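Local coordinates for Lin1840 protein (Listeria innocua serovar 6a, PDB 4ZOC), which probably hydrolyses terminal, non-reducing beta-D-glucosyl residues with release of beta-D-glucose, as a glycoside hydrolase family 3 beta-glucosidase involved in beta-1,2-glucan metabolism, at residues R364-L377 with R534-G548. The protein carries 2 engineered substitutions. Residues are numbered along the deposited sequence; the frame is centred on the assembly and turned at random.
Sequences RGKARAAGVESAVL and RVTADLLSGASNPSG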
loop_
_atom_site.group_PDB
_atom_site.type_symbol
_atom_site.label_atom_id
_atom_site.label_comp_id
_atom_site.label_asym_id
_atom_site.label_seq_id
_atom_site.Cartn_x
_atom_site.Cartn_y
_atom_site.Cartn_z
ATOM N N ARG A 364 -6.642 35.906 18.284
ATOM C CA ARG A 364 -6.346 34.875 19.331
ATOM C C ARG A 364 -7.573 34.125 19.895
ATOM O O ARG A 364 -7.482 32.879 20.047
ATOM C CB ARG A 364 -5.483 35.410 20.492
ATOM C CG ARG A 364 -4.098 35.882 20.000
ATOM C CD ARG A 364 -3.234 36.400 21.141
ATOM N NE ARG A 364 -2.715 35.265 21.825
ATOM C CZ ARG A 364 -1.439 34.979 22.110
ATOM N NH1 ARG A 364 -0.405 35.815 21.917
ATOM N NH2 ARG A 364 -1.267 33.840 22.683
ATOM N N GLY A 365 -8.699 34.824 20.126
ATOM C CA GLY A 365 -9.962 34.194 20.511
ATOM C C GLY A 365 -10.490 33.256 19.432
ATOM O O GLY A 365 -10.952 32.153 19.724
ATOM N N LYS A 366 -10.348 33.643 18.151
ATOM C CA LYS A 366 -10.770 32.763 17.090
ATOM C C LYS A 366 -9.922 31.448 17.058
ATOM O O LYS A 366 -10.465 30.360 16.888
ATOM C CB LYS A 366 -10.725 33.467 15.773
ATOM C CG LYS A 366 -11.770 34.544 15.687
ATOM C CD LYS A 366 -11.630 35.511 14.519
ATOM C CE LYS A 366 -12.724 36.555 14.593
ATOM N NZ LYS A 366 -12.383 37.588 13.597
ATOM N N ALA A 367 -8.612 31.586 17.185
ATOM C CA ALA A 367 -7.721 30.439 17.289
ATOM C C ALA A 367 -7.979 29.538 18.489
ATOM O O ALA A 367 -7.932 28.327 18.341
ATOM C CB ALA A 367 -6.276 30.855 17.223
ATOM N N ARG A 368 -8.288 30.113 19.668
ATOM C CA ARG A 368 -8.666 29.299 20.791
ATOM C C ARG A 368 -9.941 28.503 20.491
ATOM O O ARG A 368 -10.002 27.267 20.748
ATOM C CB ARG A 368 -8.840 30.157 21.999
ATOM C CG ARG A 368 -8.924 29.488 23.346
ATOM C CD ARG A 368 -8.852 30.808 24.174
ATOM N NE ARG A 368 -9.165 30.499 25.470
ATOM C CZ ARG A 368 -9.004 31.283 26.507
ATOM N NH1 ARG A 368 -8.545 32.515 26.398
ATOM N NH2 ARG A 368 -9.325 30.760 27.657
ATOM N N ALA A 369 -10.940 29.180 19.926
ATOM C CA ALA A 369 -12.211 28.576 19.603
ATOM C C ALA A 369 -11.967 27.434 18.609
ATOM O O ALA A 369 -12.552 26.369 18.763
ATOM C CB ALA A 369 -13.162 29.596 18.998
ATOM N N ALA A 370 -11.078 27.647 17.619
ATOM C CA ALA A 370 -10.759 26.605 16.669
ATOM C C ALA A 370 -10.147 25.390 17.362
ATOM O O ALA A 370 -10.491 24.269 17.003
ATOM C CB ALA A 370 -9.840 27.069 15.551
ATOM N N GLY A 371 -9.205 25.642 18.273
ATOM C CA GLY A 371 -8.565 24.581 19.062
ATOM C C GLY A 371 -9.572 23.788 19.886
ATOM O O GLY A 371 -9.474 22.541 19.911
ATOM N N VAL A 372 -10.519 24.457 20.567
ATOM C CA VAL A 372 -11.513 23.706 21.335
ATOM C C VAL A 372 -12.512 22.977 20.430
ATOM O O VAL A 372 -13.202 22.022 20.866
ATOM C CB VAL A 372 -12.179 24.524 22.468
ATOM C CG1 VAL A 372 -11.105 25.142 23.358
ATOM C CG2 VAL A 372 -13.042 25.599 21.983
ATOM N N GLU A 373 -12.677 23.438 19.184
ATOM C CA GLU A 373 -13.552 22.678 18.218
ATOM C C GLU A 373 -12.906 21.406 17.653
ATOM O O GLU A 373 -13.607 20.470 17.275
ATOM C CB GLU A 373 -13.941 23.531 16.980
ATOM C CG GLU A 373 -14.823 24.725 17.323
ATOM C CD GLU A 373 -16.226 24.332 17.667
ATOM O OE1 GLU A 373 -16.741 23.343 17.092
ATOM O OE2 GLU A 373 -16.785 24.994 18.554
ATOM N N SER A 374 -11.594 21.383 17.629
ATOM C CA SER A 374 -10.773 20.428 16.867
ATOM C C SER A 374 -10.171 19.280 17.704
ATOM O O SER A 374 -9.847 18.210 17.178
ATOM C CB SER A 374 -9.613 21.180 16.245
ATOM O OG SER A 374 -10.075 22.107 15.311
ATOM N N ALA A 375 -10.044 19.496 18.991
ATOM C CA ALA A 375 -9.521 18.444 19.896
ATOM C C ALA A 375 -10.521 17.286 19.955
ATOM O O ALA A 375 -11.757 17.507 19.815
ATOM C CB ALA A 375 -9.277 18.975 21.271
ATOM N N VAL A 376 -10.017 16.087 20.245
ATOM C CA VAL A 376 -10.869 14.881 20.234
ATOM C C VAL A 376 -10.666 14.137 21.523
ATOM O O VAL A 376 -9.576 13.741 21.892
ATOM C CB VAL A 376 -10.603 13.919 19.071
ATOM C CG1 VAL A 376 -11.595 12.758 19.121
ATOM C CG2 VAL A 376 -10.643 14.650 17.749
ATOM N N LEU A 377 -11.746 14.067 22.270
ATOM C CA LEU A 377 -11.731 13.300 23.505
ATOM C C LEU A 377 -11.869 11.865 23.175
ATOM O O LEU A 377 -12.898 11.440 22.642
ATOM C CB LEU A 377 -12.865 13.763 24.452
ATOM C CG LEU A 377 -12.840 13.076 25.858
ATOM C CD1 LEU A 377 -11.597 13.365 26.710
ATOM C CD2 LEU A 377 -14.113 13.437 26.640
ATOM N N ARG A 534 -4.294 27.219 26.488
ATOM C CA ARG A 534 -5.601 27.724 26.920
ATOM C C ARG A 534 -6.651 26.776 26.397
ATOM O O ARG A 534 -7.567 26.427 27.106
ATOM C CB ARG A 534 -5.893 29.079 26.420
ATOM C CG ARG A 534 -4.885 30.061 26.941
ATOM C CD ARG A 534 -5.271 31.500 26.672
ATOM N NE ARG A 534 -4.363 32.395 27.410
ATOM C CZ ARG A 534 -3.671 33.426 26.893
ATOM N NH1 ARG A 534 -3.637 33.717 25.604
ATOM N NH2 ARG A 534 -2.931 34.158 27.683
ATOM N N VAL A 535 -6.469 26.285 25.164
ATOM C CA VAL A 535 -7.340 25.241 24.640
ATOM C C VAL A 535 -7.371 24.014 25.598
ATOM O O VAL A 535 -8.426 23.459 25.918
ATOM C CB VAL A 535 -6.884 24.804 23.212
ATOM C CG1 VAL A 535 -7.564 23.567 22.712
ATOM C CG2 VAL A 535 -7.056 25.914 22.193
ATOM N N THR A 536 -6.186 23.559 25.953
ATOM C CA THR A 536 -5.998 22.431 26.828
ATOM C C THR A 536 -6.693 22.704 28.194
ATOM O O THR A 536 -7.482 21.863 28.689
ATOM C CB THR A 536 -4.548 22.116 27.001
ATOM O OG1 THR A 536 -3.917 21.885 25.703
ATOM C CG2 THR A 536 -4.400 20.915 27.810
ATOM N N ALA A 537 -6.383 23.840 28.798
ATOM C CA ALA A 537 -6.973 24.168 30.127
ATOM C C ALA A 537 -8.503 24.257 30.075
ATOM O O ALA A 537 -9.214 23.714 30.970
ATOM C CB ALA A 537 -6.366 25.464 30.639
ATOM N N ASP A 538 -9.037 24.906 29.048
ATOM C CA ASP A 538 -10.485 25.031 28.894
ATOM C C ASP A 538 -11.194 23.683 28.692
ATOM O O ASP A 538 -12.230 23.457 29.302
ATOM C CB ASP A 538 -10.846 25.943 27.770
ATOM C CG ASP A 538 -10.518 27.415 28.073
ATOM O OD1 ASP A 538 -10.131 27.782 29.213
ATOM O OD2 ASP A 538 -10.614 28.195 27.140
ATOM N N LEU A 539 -10.591 22.774 27.916
ATOM C CA LEU A 539 -11.219 21.517 27.729
ATOM C C LEU A 539 -11.133 20.690 29.011
ATOM O O LEU A 539 -12.097 20.017 29.357
ATOM C CB LEU A 539 -10.580 20.763 26.589
ATOM C CG LEU A 539 -10.927 21.412 25.245
ATOM C CD1 LEU A 539 -9.959 20.864 24.227
ATOM C CD2 LEU A 539 -12.312 21.119 24.770
ATOM N N LEU A 540 -9.994 20.697 29.677
ATOM C CA LEU A 540 -9.816 19.913 30.930
ATOM C C LEU A 540 -10.752 20.363 32.048
ATOM O O LEU A 540 -11.154 19.560 32.863
ATOM C CB LEU A 540 -8.367 20.014 31.450
ATOM C CG LEU A 540 -7.342 19.324 30.562
ATOM C CD1 LEU A 540 -5.948 19.556 31.136
ATOM C CD2 LEU A 540 -7.656 17.836 30.461
ATOM N N SER A 541 -10.957 21.675 32.119
ATOM C CA SER A 541 -11.731 22.278 33.189
ATOM C C SER A 541 -13.233 22.245 32.925
ATOM O O SER A 541 -14.022 22.474 33.854
ATOM C CB SER A 541 -11.258 23.735 33.418
ATOM O OG SER A 541 -11.948 24.550 32.488
ATOM N N GLY A 542 -13.617 21.954 31.672
ATOM C CA GLY A 542 -14.998 22.043 31.271
ATOM C C GLY A 542 -15.547 23.408 30.916
ATOM O O GLY A 542 -16.719 23.515 30.635
ATOM N N ALA A 543 -14.712 24.443 30.876
ATOM C CA ALA A 543 -15.113 25.700 30.314
ATOM C C ALA A 543 -15.483 25.489 28.854
ATOM O O ALA A 543 -16.418 26.152 28.355
ATOM C CB ALA A 543 -14.007 26.679 30.483
ATOM N N SER A 544 -14.781 24.572 28.174
ATOM C CA SER A 544 -15.195 24.065 26.843
ATOM C C SER A 544 -15.451 22.551 26.888
ATOM O O SER A 544 -14.777 21.871 27.615
ATOM C CB SER A 544 -14.132 24.408 25.812
ATOM O OG SER A 544 -14.091 25.807 25.628
ATOM N N ASN A 545 -16.430 22.067 26.124
ATOM C CA ASN A 545 -16.767 20.688 26.165
ATOM C C ASN A 545 -16.239 20.072 24.848
ATOM O O ASN A 545 -16.615 20.539 23.759
ATOM C CB ASN A 545 -18.287 20.587 26.256
ATOM C CG ASN A 545 -18.801 19.190 26.363
ATOM O OD1 ASN A 545 -18.073 18.214 26.301
ATOM N ND2 ASN A 545 -20.125 19.090 26.577
ATOM N N PRO A 546 -15.297 19.088 24.955
ATOM C CA PRO A 546 -14.747 18.467 23.689
ATOM C C PRO A 546 -15.839 18.164 22.716
ATOM O O PRO A 546 -16.853 17.542 23.116
ATOM C CB PRO A 546 -14.059 17.183 24.199
ATOM C CG PRO A 546 -13.707 17.535 25.616
ATOM C CD PRO A 546 -14.826 18.371 26.143
ATOM N N SER A 547 -15.579 18.393 21.420
ATOM C CA SER A 547 -16.525 18.149 20.418
ATOM C C SER A 547 -16.018 17.701 19.091
ATOM O O SER A 547 -16.810 17.508 18.148
ATOM C CB SER A 547 -17.424 19.364 20.228
ATOM O OG SER A 547 -16.739 20.443 19.645
ATOM N N GLY A 548 -14.700 17.506 19.002
ATOM C CA GLY A 548 -14.061 16.959 17.815
ATOM C C GLY A 548 -14.262 15.449 17.617
ATOM O O GLY A 548 -14.586 14.701 18.550
HETATM O O HOH W 1 -12.984 19.309 21.214
HETATM O O HOH W 2 -15.799 21.874 21.694
HETATM O O HOH W 3 -14.304 14.909 21.367
#
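Val372 and Val535 mark where helices 364-374 and 534-541 pack, their axes 9.0 Å apart and crossing at -51°, while farther along Val376 comes alongside Gly548. Val535 is the wedge: CG1 lies 3.5 Å from Gly371 C, and CG2 rests against the Arg368 carbonyl and close to Gly371 CA, where the glycine has no side chain to stand in the way. Val372 CG1 meets Val535 CG1 at 3.9 Å; both Val372 methyls lie against Ser544 OG, and Val372 CB faces Leu539 CD2. Leu539 CD1 packs onto Ala375 CB (3.6 Å). At the outer end Arg368, with CG anti to the backbone N (chi1 -166°) and an extended chain, reaches Asp538 side-on: NH2 (2.9 Å) and NE (3.2 Å) both bond to OD2 from its syn side, the two flat groups nearly coplanar. Arg534 CD lies over one face of that guanidinium, toward its rim, 3.4 Å from Arg368 NH1. The Arg364 and Arg534 guanidiniums also approach each other, their charges probably balanced by Glu531, which bridges to both, and by Glu427 on Arg534. Two waters knit loop to helix end: both donate to Val372 O, one accepting from Ser547 N (2.8 Å), the other from Ser547 OG, which also has Lys665 as a partner. Gly548 N adds a weak bond to Ala375 O, and Pro546 packs on Leu377 CB. Within the family 3 C-terminal domain, the contact ties the helix leading into edge strand 376-380 to helix 532-541, which lies on strand 500-505 of the same mixed sheet; helices 103-108 and 112-128 of the TIM-barrel domain border helix 361-374, and Glu373 bridges to Lys639 and Lys665 on strands 638-648 and 659-668 of the fibronectin type III-like domain.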